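Local coordinates for protein MAU2 chromatid cohesion factor homolog (Saccharomyces cerevisiae, PDB 4XDN) that pairs with Scc2 to form the complex required for the association of cohesin with chromosomes, and so takes part in sister chromatid cohesion, at residues N335-K340 against C594-G599; D41-I46 against G61-S66; Q31-A36 against Q68-L73. All blocks are in the same frame, centred on the assembly; numbering follows the deposited sequence.

Contact 1 of 3, residues N335-K340 against C594-G599; sequences NCYDEK and CRQQGG. With SO4 (sulfate ion), chain F.
Tyr337 and Gln596 bring the two backbones closest together, with their CA atoms 6.7 Å apart, where a linker turning into helix 339-360 meets the loop between helices 580-593 and 601-618. Both segments are mostly loop or turn. Cys336 takes a positive phi in the turn before the helix, and Asp338 is the N-cap residue, its OD1 accepting a hydrogen bond from the backbone N of Gly341. Across the contact the Tyr337 ring is the main surface. Gln596 CB sits over the middle of one face in a CH-pi contact, 3.9 Å from the ring centroid, while the opposite face carries CB of the neighbouring Asp338 toward its rim. The Gln596 chain bends at chi2 (-87°), which carries OE1 out past the CE2 rim, above the ring plane on the side of CB and 3.0 Å from Tyr337 CE2; amide and ring planes are 55° apart. Gln597 reaches in from the other side of the ring outline: its extended chain brings NE2 to the edge near the ring plane, 3.4 Å from Tyr337 CD1, with the amide steeply inclined to the ring at 72°. The same NE2 lies 3.6 Å from Cys336 CB. No hydrogen bond joins the segments. On the side of the turn away from Gln596 and Gln597, Asn335 ND2 donates to O4 of a sulfate ion, probably from the crystallisation liquor; the 2.5 Å length is unusually short and its exact value doubtful. Leu562 of helix 562-575 and Leu397 of helix 369-398 also touch Tyr337. The arrangement is that of an interhelical loop packed against an N-capped helix start within a mainly helical chain.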
ATOM      1  N   ASN A 335      15.376  13.529  -4.268  1.00 39.14           N
ATOM      2  CA  ASN A 335      16.133  14.774  -4.204  1.00 42.86           C
ATOM      3  C   ASN A 335      17.488  14.547  -3.526  1.00 46.25           C
ATOM      4  O   ASN A 335      18.515  15.034  -3.999  1.00 51.20           O
ATOM      5  CB  ASN A 335      15.335  15.851  -3.469  1.00 42.14           C
ATOM      6  CG  ASN A 335      14.041  16.205  -4.177  1.00 41.34           C
ATOM      7  OD1 ASN A 335      12.996  15.600  -3.938  1.00 37.21           O
ATOM      8  ND2 ASN A 335      14.108  17.200  -5.052  1.00 42.94           N
ATOM      9  N   CYS A 336      17.466  13.828  -2.404  1.00 44.46           N
ATOM     10  CA  CYS A 336      18.660  13.197  -1.825  1.00 42.65           C
ATOM     11  C   CYS A 336      19.684  14.145  -1.191  1.00 44.63           C
ATOM     12  O   CYS A 336      19.864  14.140   0.024  1.00 45.67           O
ATOM     13  CB  CYS A 336      19.361  12.359  -2.901  1.00 42.97           C
ATOM     14  SG  CYS A 336      20.809  11.466  -2.325  1.00 53.30           S
ATOM     15  N   TYR A 337      20.369  14.938  -2.009  1.00 45.38           N
ATOM     16  CA  TYR A 337      21.543  15.687  -1.553  1.00 48.95           C
ATOM     17  C   TYR A 337      21.229  17.129  -1.145  1.00 51.60           C
ATOM     18  O   TYR A 337      22.005  17.760  -0.427  1.00 51.14           O
ATOM     19  CB  TYR A 337      22.609  15.696  -2.652  1.00 48.86           C
ATOM     20  CG  TYR A 337      22.166  16.410  -3.907  1.00 51.91           C
ATOM     21  CD1 TYR A 337      21.441  15.746  -4.889  1.00 51.39           C
ATOM     22  CD2 TYR A 337      22.462  17.749  -4.108  1.00 54.49           C
ATOM     23  CE1 TYR A 337      21.026  16.394  -6.031  1.00 53.91           C
ATOM     24  CE2 TYR A 337      22.051  18.406  -5.249  1.00 56.68           C
ATOM     25  CZ  TYR A 337      21.336  17.724  -6.208  1.00 57.10           C
ATOM     26  OH  TYR A 337      20.928  18.377  -7.345  1.00 61.05           O
ATOM     27  N   ASP A 338      20.095  17.644  -1.613  1.00 52.94           N
ATOM     28  CA  ASP A 338      19.722  19.036  -1.380  1.00 53.80           C
ATOM     29  C   ASP A 338      18.880  19.191  -0.111  1.00 53.76           C
ATOM     30  O   ASP A 338      18.795  18.271   0.703  1.00 51.96           O
ATOM     31  CB  ASP A 338      18.956  19.573  -2.590  1.00 53.91           C
ATOM     32  CG  ASP A 338      17.656  18.831  -2.825  1.00 54.28           C
ATOM     33  OD1 ASP A 338      17.497  17.733  -2.250  1.00 52.00           O
ATOM     34  OD2 ASP A 338      16.800  19.339  -3.579  1.00 56.11           O
ATOM     35  N   GLU A 339      18.262  20.358   0.047  1.00 54.84           N
ATOM     36  CA  GLU A 339      17.455  20.656   1.228  1.00 55.81           C
ATOM     37  C   GLU A 339      16.289  19.682   1.381  1.00 52.77           C
ATOM     38  O   GLU A 339      15.946  19.289   2.498  1.00 54.13           O
ATOM     39  CB  GLU A 339      16.934  22.100   1.173  1.00 61.64           C
ATOM     40  CG  GLU A 339      15.822  22.368   0.150  1.00 67.97           C
ATOM     41  CD  GLU A 339      16.283  22.236  -1.290  1.00 75.34           C
ATOM     42  OE1 GLU A 339      17.462  22.549  -1.572  1.00 79.25           O
ATOM     43  OE2 GLU A 339      15.468  21.821  -2.140  1.00 76.62           O
ATOM     44  N   LYS A 340      15.680  19.298   0.263  1.00 50.72           N
ATOM     45  CA  LYS A 340      14.576  18.345   0.291  1.00 50.30           C
ATOM     46  C   LYS A 340      15.041  16.996   0.824  1.00 47.99           C
ATOM     47  O   LYS A 340      14.357  16.366   1.626  1.00 47.33           O
ATOM     48  CB  LYS A 340      13.966  18.178  -1.103  1.00 52.97           C
ATOM     49  CG  LYS A 340      12.945  19.247  -1.474  1.00 54.49           C
ATOM     50  CD  LYS A 340      12.326  18.970  -2.838  1.00 54.64           C
ATOM     51  CE  LYS A 340      11.128  19.865  -3.108  1.00 54.17           C
ATOM     52  NZ  LYS A 340      11.492  21.305  -3.157  1.00 55.35           N
ATOM     53  N   CYS A 594      27.798  16.211 -11.433  1.00 32.03           N
ATOM     54  CA  CYS A 594      28.089  14.834 -11.037  1.00 31.63           C
ATOM     55  C   CYS A 594      28.670  14.701  -9.629  1.00 33.20           C
ATOM     56  O   CYS A 594      28.617  13.624  -9.035  1.00 34.23           O
ATOM     57  CB  CYS A 594      29.063  14.202 -12.034  1.00 29.20           C
ATOM     58  SG  CYS A 594      28.366  13.862 -13.668  1.00 31.46           S
ATOM     59  N   ARG A 595      29.222  15.784  -9.095  1.00 31.76           N
ATOM     60  CA  ARG A 595      29.909  15.723  -7.806  1.00 34.87           C
ATOM     61  C   ARG A 595      28.944  15.596  -6.629  1.00 34.59           C
ATOM     62  O   ARG A 595      29.352  15.254  -5.519  1.00 35.67           O
ATOM     63  CB  ARG A 595      30.786  16.963  -7.612  1.00 37.10           C
ATOM     64  CG  ARG A 595      30.026  18.229  -7.233  1.00 40.43           C
ATOM     65  CD  ARG A 595      30.968  19.414  -7.104  1.00 46.62           C
ATOM     66  NE  ARG A 595      30.529  20.356  -6.077  1.00 55.40           N
ATOM     67  CZ  ARG A 595      30.531  20.095  -4.771  1.00 63.26           C
ATOM     68  NH1 ARG A 595      30.938  18.912  -4.323  1.00 64.49           N
ATOM     69  NH2 ARG A 595      30.118  21.014  -3.908  1.00 66.85           N
ATOM     70  N   GLN A 596      27.667  15.866  -6.876  1.00 33.13           N
ATOM     71  CA  GLN A 596      26.681  15.965  -5.801  1.00 36.88           C
ATOM     72  C   GLN A 596      26.347  14.614  -5.165  1.00 35.07           C
ATOM     73  O   GLN A 596      25.851  14.567  -4.040  1.00 37.35           O
ATOM     74  CB  GLN A 596      25.402  16.616  -6.329  1.00 41.25           C
ATOM     75  CG  GLN A 596      25.592  18.016  -6.896  1.00 45.02           C
ATOM     76  CD  GLN A 596      25.489  19.097  -5.840  1.00 51.98           C
ATOM     77  OE1 GLN A 596      24.567  19.915  -5.863  1.00 55.88           O
ATOM     78  NE2 GLN A 596      26.437  19.114  -4.911  1.00 53.60           N
ATOM     79  N   GLN A 597      26.617  13.524  -5.880  1.00 32.25           N
ATOM     80  CA  GLN A 597      26.358  12.179  -5.368  1.00 33.65           C
ATOM     81  C   GLN A 597      27.512  11.235  -5.683  1.00 35.13           C
ATOM     82  O   GLN A 597      28.216  11.414  -6.676  1.00 34.29           O
ATOM     83  CB  GLN A 597      25.058  11.616  -5.955  1.00 31.42           C
ATOM     84  CG  GLN A 597      23.802  12.335  -5.496  1.00 31.91           C
ATOM     85  CD  GLN A 597      22.546  11.835  -6.195  1.00 32.84           C
ATOM     86  OE1 GLN A 597      22.594  10.899  -6.994  1.00 34.68           O
ATOM     87  NE2 GLN A 597      21.416  12.460  -5.895  1.00 28.92           N
ATOM     88  N   GLY A 598      27.696  10.228  -4.834  1.00 35.43           N
ATOM     89  CA  GLY A 598      28.706   9.211  -5.065  1.00 35.36           C
ATOM     90  C   GLY A 598      28.282   8.258  -6.167  1.00 33.29           C
ATOM     91  O   GLY A 598      27.118   8.242  -6.564  1.00 32.24           O
ATOM     92  N   GLY A 599      29.226   7.466  -6.667  1.00 32.23           N
ATOM     93  CA  GLY A 599      28.938   6.500  -7.717  1.00 33.63           C
ATOM     94  C   GLY A 599      28.816   7.116  -9.103  1.00 31.53           C
ATOM     95  O   GLY A 599      28.449   6.432 -10.056  1.00 32.33           O
TER
HETATM   96  S   SO4 F 704      11.817  19.205  -7.118  1.00 57.12           S
HETATM   97  O1  SO4 F 704      12.382  20.399  -6.498  1.00 56.18           O
HETATM   98  O2  SO4 F 704      10.571  18.854  -6.443  1.00 58.17           O
HETATM   99  O3  SO4 F 704      11.547  19.472  -8.528  1.00 60.75           O
HETATM  100  O4  SO4 F 704      12.761  18.097  -7.012  1.00 55.67           O

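Contact 2 of 3, residues D41-I46 against G61-S66; sequences DHAYSI and GLMNMS
The His42 ring meets Leu62 at its edge, where CD1 lies in the ring plane 4.0 Å from His42 CD2, and one of its faces carries Ser45 OG, set toward the rim. That hydroxyl donates to the backbone O of His42, tilted 24° from the carbonyl plane, within the last turn of helix 29-45. The Tyr44 ring is approached obliquely by the methyl of Met63, with CE 3.5 Å from Tyr44 CE1. Between the two rings, Ala43 faces helix 53-76 directly: its CB is 3.6 Å from Met63 CE and 3.9 Å from Leu62 CB. The bend of the Met63 chain at chi2 (-57°) carries its methyl across to touch both Ala43 and Tyr44. With a small residue at the closest point, the segment axes run nearly antiparallel, at 162°, and approach to 9.0 Å. Leu94 of helix 81-98 lies against Tyr44, whereas His42 NE2 is hydrogen-bonded to the backbone of another protein's chain. No hydrogen bond joins the segments, and Leu62 and Met63 meet an alanine, the edge of the His42 ring and, obliquely, the Tyr44 ring. Cohesion is therefore apolar, while the polar end of His42 is committed to the partner chain.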
ATOM      1  N   ASP A  41     -16.841  -7.094  27.520  1.00 28.46           N
ATOM      2  CA  ASP A  41     -16.443  -5.696  27.637  1.00 30.44           C
ATOM      3  C   ASP A  41     -15.238  -5.526  28.557  1.00 31.25           C
ATOM      4  O   ASP A  41     -14.488  -4.558  28.432  1.00 31.54           O
ATOM      5  CB  ASP A  41     -17.614  -4.850  28.143  1.00 31.47           C
ATOM      6  CG  ASP A  41     -18.783  -4.833  27.176  1.00 33.08           C
ATOM      7  OD1 ASP A  41     -18.578  -5.149  25.984  1.00 29.06           O
ATOM      8  OD2 ASP A  41     -19.907  -4.499  27.606  1.00 38.25           O
ATOM      9  N   HIS A  42     -15.053  -6.469  29.476  1.00 30.65           N
ATOM     10  CA  HIS A  42     -13.907  -6.430  30.373  1.00 31.42           C
ATOM     11  C   HIS A  42     -12.653  -6.916  29.657  1.00 30.44           C
ATOM     12  O   HIS A  42     -11.546  -6.454  29.941  1.00 30.46           O
ATOM     13  CB  HIS A  42     -14.160  -7.274  31.620  1.00 31.51           C
ATOM     14  CG  HIS A  42     -13.169  -7.030  32.711  1.00 33.20           C
ATOM     15  ND1 HIS A  42     -13.187  -5.893  33.489  1.00 36.09           N
ATOM     16  CD2 HIS A  42     -12.117  -7.765  33.141  1.00 35.37           C
ATOM     17  CE1 HIS A  42     -12.197  -5.944  34.361  1.00 38.28           C
ATOM     18  NE2 HIS A  42     -11.531  -7.068  34.171  1.00 37.64           N
ATOM     19  N   ALA A  43     -12.827  -7.855  28.732  1.00 30.24           N
ATOM     20  CA  ALA A  43     -11.720  -8.309  27.902  1.00 30.20           C
ATOM     21  C   ALA A  43     -11.232  -7.167  27.011  1.00 29.87           C
ATOM     22  O   ALA A  43     -10.030  -6.995  26.814  1.00 29.55           O
ATOM     23  CB  ALA A  43     -12.135  -9.503  27.065  1.00 29.95           C
ATOM     24  N   TYR A  44     -12.170  -6.383  26.484  1.00 30.83           N
ATOM     25  CA  TYR A  44     -11.825  -5.213  25.680  1.00 31.67           C
ATOM     26  C   TYR A  44     -11.064  -4.191  26.514  1.00 32.37           C
ATOM     27  O   TYR A  44     -10.172  -3.505  26.009  1.00 32.82           O
ATOM     28  CB  TYR A  44     -13.079  -4.549  25.099  1.00 29.65           C
ATOM     29  CG  TYR A  44     -13.805  -5.336  24.027  1.00 27.33           C
ATOM     30  CD1 TYR A  44     -13.131  -6.230  23.204  1.00 24.67           C
ATOM     31  CD2 TYR A  44     -15.171  -5.173  23.834  1.00 26.72           C
ATOM     32  CE1 TYR A  44     -13.799  -6.941  22.225  1.00 24.50           C
ATOM     33  CE2 TYR A  44     -15.847  -5.878  22.859  1.00 26.30           C
ATOM     34  CZ  TYR A  44     -15.160  -6.761  22.059  1.00 26.15           C
ATOM     35  OH  TYR A  44     -15.839  -7.464  21.091  1.00 27.21           O
ATOM     36  N   SER A  45     -11.429  -4.091  27.789  1.00 32.05           N
ATOM     37  CA  SER A  45     -10.873  -3.070  28.668  1.00 31.88           C
ATOM     38  C   SER A  45      -9.398  -3.323  28.973  1.00 32.15           C
ATOM     39  O   SER A  45      -8.669  -2.394  29.306  1.00 37.33           O
ATOM     40  CB  SER A  45     -11.671  -2.994  29.975  1.00 32.30           C
ATOM     41  OG  SER A  45     -11.361  -4.075  30.838  1.00 32.67           O
ATOM     42  N   ILE A  46      -8.969  -4.578  28.852  1.00 30.66           N
ATOM     43  CA  ILE A  46      -7.578  -4.957  29.121  1.00 34.48           C
ATOM     44  C   ILE A  46      -6.875  -5.461  27.859  1.00 32.89           C
ATOM     45  O   ILE A  46      -5.785  -6.030  27.930  1.00 29.23           O
ATOM     46  CB  ILE A  46      -7.492  -6.049  30.216  1.00 36.49           C
ATOM     47  CG1 ILE A  46      -8.294  -7.294  29.821  1.00 39.35           C
ATOM     48  CG2 ILE A  46      -7.994  -5.504  31.545  1.00 36.66           C
ATOM     49  CD1 ILE A  46      -7.448  -8.451  29.359  1.00 40.93           C
ATOM     50  N   GLY A  61      -9.846 -16.310  28.189  1.00 28.22           N
ATOM     51  CA  GLY A  61     -10.659 -16.925  29.218  1.00 27.74           C
ATOM     52  C   GLY A  61     -11.963 -16.165  29.359  1.00 29.10           C
ATOM     53  O   GLY A  61     -13.035 -16.759  29.494  1.00 30.06           O
ATOM     54  N   LEU A  62     -11.869 -14.840  29.310  1.00 27.45           N
ATOM     55  CA  LEU A  62     -13.045 -13.983  29.388  1.00 25.60           C
ATOM     56  C   LEU A  62     -13.924 -14.141  28.153  1.00 26.98           C
ATOM     57  O   LEU A  62     -15.145 -14.250  28.264  1.00 25.70           O
ATOM     58  CB  LEU A  62     -12.627 -12.521  29.552  1.00 25.55           C
ATOM     59  CG  LEU A  62     -11.952 -12.173  30.882  1.00 29.24           C
ATOM     60  CD1 LEU A  62     -11.252 -10.831  30.785  1.00 28.88           C
ATOM     61  CD2 LEU A  62     -12.969 -12.168  32.015  1.00 31.39           C
ATOM     62  N   MET A  63     -13.302 -14.152  26.975  1.00 27.22           N
ATOM     63  CA  MET A  63     -14.044 -14.293  25.726  1.00 26.26           C
ATOM     64  C   MET A  63     -14.735 -15.647  25.656  1.00 26.40           C
ATOM     65  O   MET A  63     -15.855 -15.759  25.159  1.00 27.32           O
ATOM     66  CB  MET A  63     -13.115 -14.121  24.524  1.00 23.80           C
ATOM     67  CG  MET A  63     -12.625 -12.700  24.312  1.00 23.68           C
ATOM     68  SD  MET A  63     -13.974 -11.517  24.129  1.00 29.56           S
ATOM     69  CE  MET A  63     -13.061 -10.044  23.672  1.00 29.38           C
ATOM     70  N   ASN A  64     -14.058 -16.675  26.154  1.00 26.49           N
ATOM     71  CA  ASN A  64     -14.624 -18.012  26.207  1.00 26.98           C
ATOM     72  C   ASN A  64     -15.905 -18.012  27.034  1.00 29.78           C
ATOM     73  O   ASN A  64     -16.946 -18.491  26.587  1.00 28.25           O
ATOM     74  CB  ASN A  64     -13.612 -18.996  26.792  1.00 30.38           C
ATOM     75  CG  ASN A  64     -14.014 -20.441  26.587  1.00 31.75           C
ATOM     76  OD1 ASN A  64     -14.553 -20.803  25.544  1.00 31.73           O
ATOM     77  ND2 ASN A  64     -13.749 -21.276  27.584  1.00 34.13           N
ATOM     78  N   MET A  65     -15.824 -17.452  28.237  1.00 30.48           N
ATOM     79  CA  MET A  65     -16.985 -17.347  29.109  1.00 32.89           C
ATOM     80  C   MET A  65     -18.108 -16.557  28.448  1.00 32.08           C
ATOM     81  O   MET A  65     -19.265 -16.964  28.503  1.00 33.06           O
ATOM     82  CB  MET A  65     -16.600 -16.693  30.437  1.00 32.60           C
ATOM     83  CG  MET A  65     -15.993 -17.656  31.437  1.00 37.01           C
ATOM     84  SD  MET A  65     -17.133 -18.950  31.970  1.00 42.83           S
ATOM     85  CE  MET A  65     -18.380 -17.976  32.806  1.00 53.66           C
ATOM     86  N   SER A  66     -17.770 -15.435  27.821  1.00 29.85           N
ATOM     87  CA  SER A  66     -18.775 -14.611  27.158  1.00 29.50           C
ATOM     88  C   SER A  66     -19.526 -15.410  26.099  1.00 31.14           C
ATOM     89  O   SER A  66     -20.755 -15.382  26.040  1.00 30.90           O
ATOM     90  CB  SER A  66     -18.131 -13.384  26.517  1.00 27.99           C
ATOM     91  OG  SER A  66     -19.086 -12.653  25.766  1.00 26.13           O
TER

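Contact 3 of 3, residues Q31-A36 against Q68-L73; sequences QVYHLA and QMFQLL
Buried, largely apolar helix-to-helix packing joins Val32, Tyr33, Leu35 and Ala36 of helix 29-45 to Met69, Phe70, Leu72 and Leu73 of helix 53-76, near the N-terminus. The methyl of Ala36 is set over the centre of the Phe70 ring, a CH-pi contact with CB 3.6 Å from the centroid and 12° off the ring normal. At the edge of that same ring comes Tyr33 CE1, 4.1 Å from Phe70 CE1. These two consecutive helices form an antiparallel helical hairpin, their segment axes 8.6 Å apart at 152°; helix 81-98 packs next to it, and Glu90 accepts a hydrogen bond from Tyr33 OH. On the other flank Met69 is bent at chi2 and chi3, curling its methyl against Leu35, though how closely is doubtful. Val32 and Leu73 lie side by side, pointing in opposite senses, with Val32 CG1 3.9 Å from Leu73 CD2; holding CG1 anti to the backbone N (chi1 174°) also places that methyl 3.7 Å from the backbone O of Met69. The second Leu73 methyl, CD1, rests against Tyr33 CB at 4.0 Å. Apolar side chains of another protein's chain pack on Val32, Leu35 and Leu72, and one of its aromatic rings meets Tyr33 edge-to-face.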
ATOM      1  N   GLN A  31     -29.650 -11.493  33.552  1.00 30.30           N
ATOM      2  CA  GLN A  31     -28.392 -11.586  34.285  1.00 31.41           C
ATOM      3  C   GLN A  31     -27.350 -12.369  33.491  1.00 31.11           C
ATOM      4  O   GLN A  31     -26.174 -12.008  33.477  1.00 30.93           O
ATOM      5  CB  GLN A  31     -28.622 -12.229  35.658  1.00 29.57           C
ATOM      6  CG  GLN A  31     -29.177 -11.259  36.697  1.00 29.77           C
ATOM      7  CD  GLN A  31     -29.753 -11.949  37.918  1.00 31.65           C
ATOM      8  OE1 GLN A  31     -29.970 -13.159  37.918  1.00 33.18           O
ATOM      9  NE2 GLN A  31     -30.008 -11.176  38.965  1.00 30.71           N
ATOM     10  N   VAL A  32     -27.786 -13.432  32.823  1.00 31.22           N
ATOM     11  CA  VAL A  32     -26.894 -14.219  31.979  1.00 32.28           C
ATOM     12  C   VAL A  32     -26.428 -13.384  30.794  1.00 32.52           C
ATOM     13  O   VAL A  32     -25.255 -13.415  30.420  1.00 27.87           O
ATOM     14  CB  VAL A  32     -27.581 -15.500  31.467  1.00 34.62           C
ATOM     15  CG1 VAL A  32     -26.693 -16.240  30.471  1.00 34.01           C
ATOM     16  CG2 VAL A  32     -27.935 -16.408  32.633  1.00 35.99           C
ATOM     17  N   TYR A  33     -27.364 -12.640  30.211  1.00 34.06           N
ATOM     18  CA  TYR A  33     -27.074 -11.784  29.070  1.00 31.76           C
ATOM     19  C   TYR A  33     -26.063 -10.703  29.435  1.00 31.04           C
ATOM     20  O   TYR A  33     -25.113 -10.459  28.692  1.00 30.98           O
ATOM     21  CB  TYR A  33     -28.364 -11.147  28.543  1.00 30.11           C
ATOM     22  CG  TYR A  33     -28.149 -10.153  27.426  1.00 29.59           C
ATOM     23  CD1 TYR A  33     -27.627 -10.555  26.201  1.00 32.49           C
ATOM     24  CD2 TYR A  33     -28.476  -8.813  27.591  1.00 29.55           C
ATOM     25  CE1 TYR A  33     -27.430  -9.647  25.173  1.00 32.10           C
ATOM     26  CE2 TYR A  33     -28.284  -7.897  26.569  1.00 32.54           C
ATOM     27  CZ  TYR A  33     -27.762  -8.321  25.363  1.00 33.71           C
ATOM     28  OH  TYR A  33     -27.570  -7.414  24.346  1.00 36.12           O
ATOM     29  N   HIS A  34     -26.267 -10.062  30.582  1.00 29.01           N
ATOM     30  CA  HIS A  34     -25.375  -8.997  31.029  1.00 32.32           C
ATOM     31  C   HIS A  34     -24.005  -9.534  31.431  1.00 31.90           C
ATOM     32  O   HIS A  34     -23.003  -8.835  31.298  1.00 34.35           O
ATOM     33  CB  HIS A  34     -26.000  -8.224  32.194  1.00 33.67           C
ATOM     34  CG  HIS A  34     -27.216  -7.442  31.813  1.00 37.59           C
ATOM     35  ND1 HIS A  34     -27.542  -7.166  30.495  1.00 38.27           N
ATOM     36  CD2 HIS A  34     -28.198  -6.884  32.558  1.00 38.34           C
ATOM     37  CE1 HIS A  34     -28.663  -6.477  30.452  1.00 40.03           C
ATOM     38  NE2 HIS A  34     -29.077  -6.278  31.696  1.00 39.99           N
ATOM     39  N   LEU A  35     -23.961 -10.769  31.922  1.00 29.52           N
ATOM     40  CA  LEU A  35     -22.690 -11.404  32.248  1.00 29.33           C
ATOM     41  C   LEU A  35     -21.877 -11.657  30.986  1.00 29.66           C
ATOM     42  O   LEU A  35     -20.668 -11.420  30.959  1.00 30.34           O
ATOM     43  CB  LEU A  35     -22.912 -12.718  33.000  1.00 28.82           C
ATOM     44  CG  LEU A  35     -23.194 -12.604  34.498  1.00 29.48           C
ATOM     45  CD1 LEU A  35     -23.656 -13.941  35.048  1.00 28.77           C
ATOM     46  CD2 LEU A  35     -21.963 -12.114  35.247  1.00 31.23           C
ATOM     47  N   ALA A  36     -22.547 -12.148  29.948  1.00 30.22           N
ATOM     48  CA  ALA A  36     -21.911 -12.359  28.654  1.00 29.73           C
ATOM     49  C   ALA A  36     -21.323 -11.051  28.142  1.00 28.36           C
ATOM     50  O   ALA A  36     -20.239 -11.031  27.561  1.00 29.82           O
ATOM     51  CB  ALA A  36     -22.910 -12.919  27.651  1.00 30.28           C
ATOM     52  N   GLN A  68     -19.732 -18.705  25.832  1.00 34.75           N
ATOM     53  CA  GLN A  68     -20.450 -19.819  26.437  1.00 37.29           C
ATOM     54  C   GLN A  68     -21.745 -19.345  27.089  1.00 32.55           C
ATOM     55  O   GLN A  68     -22.748 -20.058  27.079  1.00 33.41           O
ATOM     56  CB  GLN A  68     -19.568 -20.529  27.466  1.00 43.67           C
ATOM     57  CG  GLN A  68     -18.266 -21.088  26.882  1.00 50.95           C
ATOM     58  CD  GLN A  68     -18.163 -22.606  26.916  1.00 58.46           C
ATOM     59  OE1 GLN A  68     -19.038 -23.301  27.429  1.00 62.26           O
ATOM     60  NE2 GLN A  68     -17.072 -23.126  26.365  1.00 60.16           N
ATOM     61  N   MET A  69     -21.723 -18.139  27.647  1.00 30.17           N
ATOM     62  CA  MET A  69     -22.916 -17.559  28.254  1.00 32.23           C
ATOM     63  C   MET A  69     -23.946 -17.217  27.177  1.00 33.07           C
ATOM     64  O   MET A  69     -25.149 -17.411  27.372  1.00 30.31           O
ATOM     65  CB  MET A  69     -22.553 -16.317  29.071  1.00 32.87           C
ATOM     66  CG  MET A  69     -21.692 -16.616  30.305  1.00 33.08           C
ATOM     67  SD  MET A  69     -22.579 -17.401  31.658  1.00 41.31           S
ATOM     68  CE  MET A  69     -23.106 -15.968  32.587  1.00 83.47           C
ATOM     69  N   PHE A  70     -23.472 -16.716  26.038  1.00 31.67           N
ATOM     70  CA  PHE A  70     -24.347 -16.469  24.895  1.00 32.49           C
ATOM     71  C   PHE A  70     -24.966 -17.773  24.398  1.00 32.88           C
ATOM     72  O   PHE A  70     -26.167 -17.840  24.132  1.00 32.65           O
ATOM     73  CB  PHE A  70     -23.583 -15.801  23.748  1.00 30.21           C
ATOM     74  CG  PHE A  70     -23.387 -14.316  23.916  1.00 28.68           C
ATOM     75  CD1 PHE A  70     -24.442 -13.493  24.280  1.00 27.78           C
ATOM     76  CD2 PHE A  70     -22.142 -13.745  23.694  1.00 28.00           C
ATOM     77  CE1 PHE A  70     -24.257 -12.130  24.426  1.00 25.15           C
ATOM     78  CE2 PHE A  70     -21.950 -12.381  23.842  1.00 26.87           C
ATOM     79  CZ  PHE A  70     -23.009 -11.573  24.209  1.00 26.59           C
ATOM     80  N   GLN A  71     -24.135 -18.802  24.262  1.00 31.78           N
ATOM     81  CA  GLN A  71     -24.597 -20.109  23.809  1.00 33.71           C
ATOM     82  C   GLN A  71     -25.627 -20.667  24.779  1.00 37.08           C
ATOM     83  O   GLN A  71     -26.569 -21.357  24.384  1.00 35.01           O
ATOM     84  CB  GLN A  71     -23.421 -21.074  23.663  1.00 33.05           C
ATOM     85  CG  GLN A  71     -22.536 -20.762  22.475  1.00 35.32           C
ATOM     86  CD  GLN A  71     -21.329 -21.675  22.366  1.00 36.28           C
ATOM     87  OE1 GLN A  71     -20.757 -22.097  23.371  1.00 38.38           O
ATOM     88  NE2 GLN A  71     -20.935 -21.983  21.136  1.00 36.01           N
ATOM     89  N   LEU A  72     -25.436 -20.349  26.053  1.00 37.95           N
ATOM     90  CA  LEU A  72     -26.349 -20.766  27.103  1.00 39.74           C
ATOM     91  C   LEU A  72     -27.754 -20.239  26.825  1.00 36.76           C
ATOM     92  O   LEU A  72     -28.738 -20.961  26.979  1.00 36.26           O
ATOM     93  CB  LEU A  72     -25.846 -20.264  28.457  1.00 43.58           C
ATOM     94  CG  LEU A  72     -26.032 -21.128  29.704  1.00 51.25           C
ATOM     95  CD1 LEU A  72     -25.530 -22.553  29.511  1.00 54.37           C
ATOM     96  CD2 LEU A  72     -25.295 -20.462  30.852  1.00 51.80           C
ATOM     97  N   LEU A  73     -27.837 -18.981  26.401  1.00 34.15           N
ATOM     98  CA  LEU A  73     -29.115 -18.358  26.091  1.00 36.02           C
ATOM     99  C   LEU A  73     -29.799 -19.043  24.914  1.00 38.99           C
ATOM    100  O   LEU A  73     -30.997 -19.309  24.954  1.00 40.13           O
ATOM    101  CB  LEU A  73     -28.927 -16.868  25.786  1.00 34.65           C
ATOM    102  CG  LEU A  73     -28.540 -15.977  26.969  1.00 33.50           C
ATOM    103  CD1 LEU A  73     -28.194 -14.572  26.496  1.00 30.60           C
ATOM    104  CD2 LEU A  73     -29.663 -15.931  27.998  1.00 33.85           C
TER

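Contacts 2 and 3 are two levels of one helical hairpin: both use helices 29-45 and 53-76, with contact 2 nearer the connecting turn and contact 3 farther along. Their centres are 13 Å apart, and Ser66 OG to Ala36 O, probably a hydrogen bond of 2.7 Å, ties one to the other. Contact 1 comes later in the chain, on the opposite side of the chain's centre, with its centre 55 Å from that of contact 2 and 65 Å from that of contact 3. It joins parts 254 residues apart in sequence. The N-terminal hairpin also touches a second protein chain at both levels, so its internal packing and the assembly interface share residues.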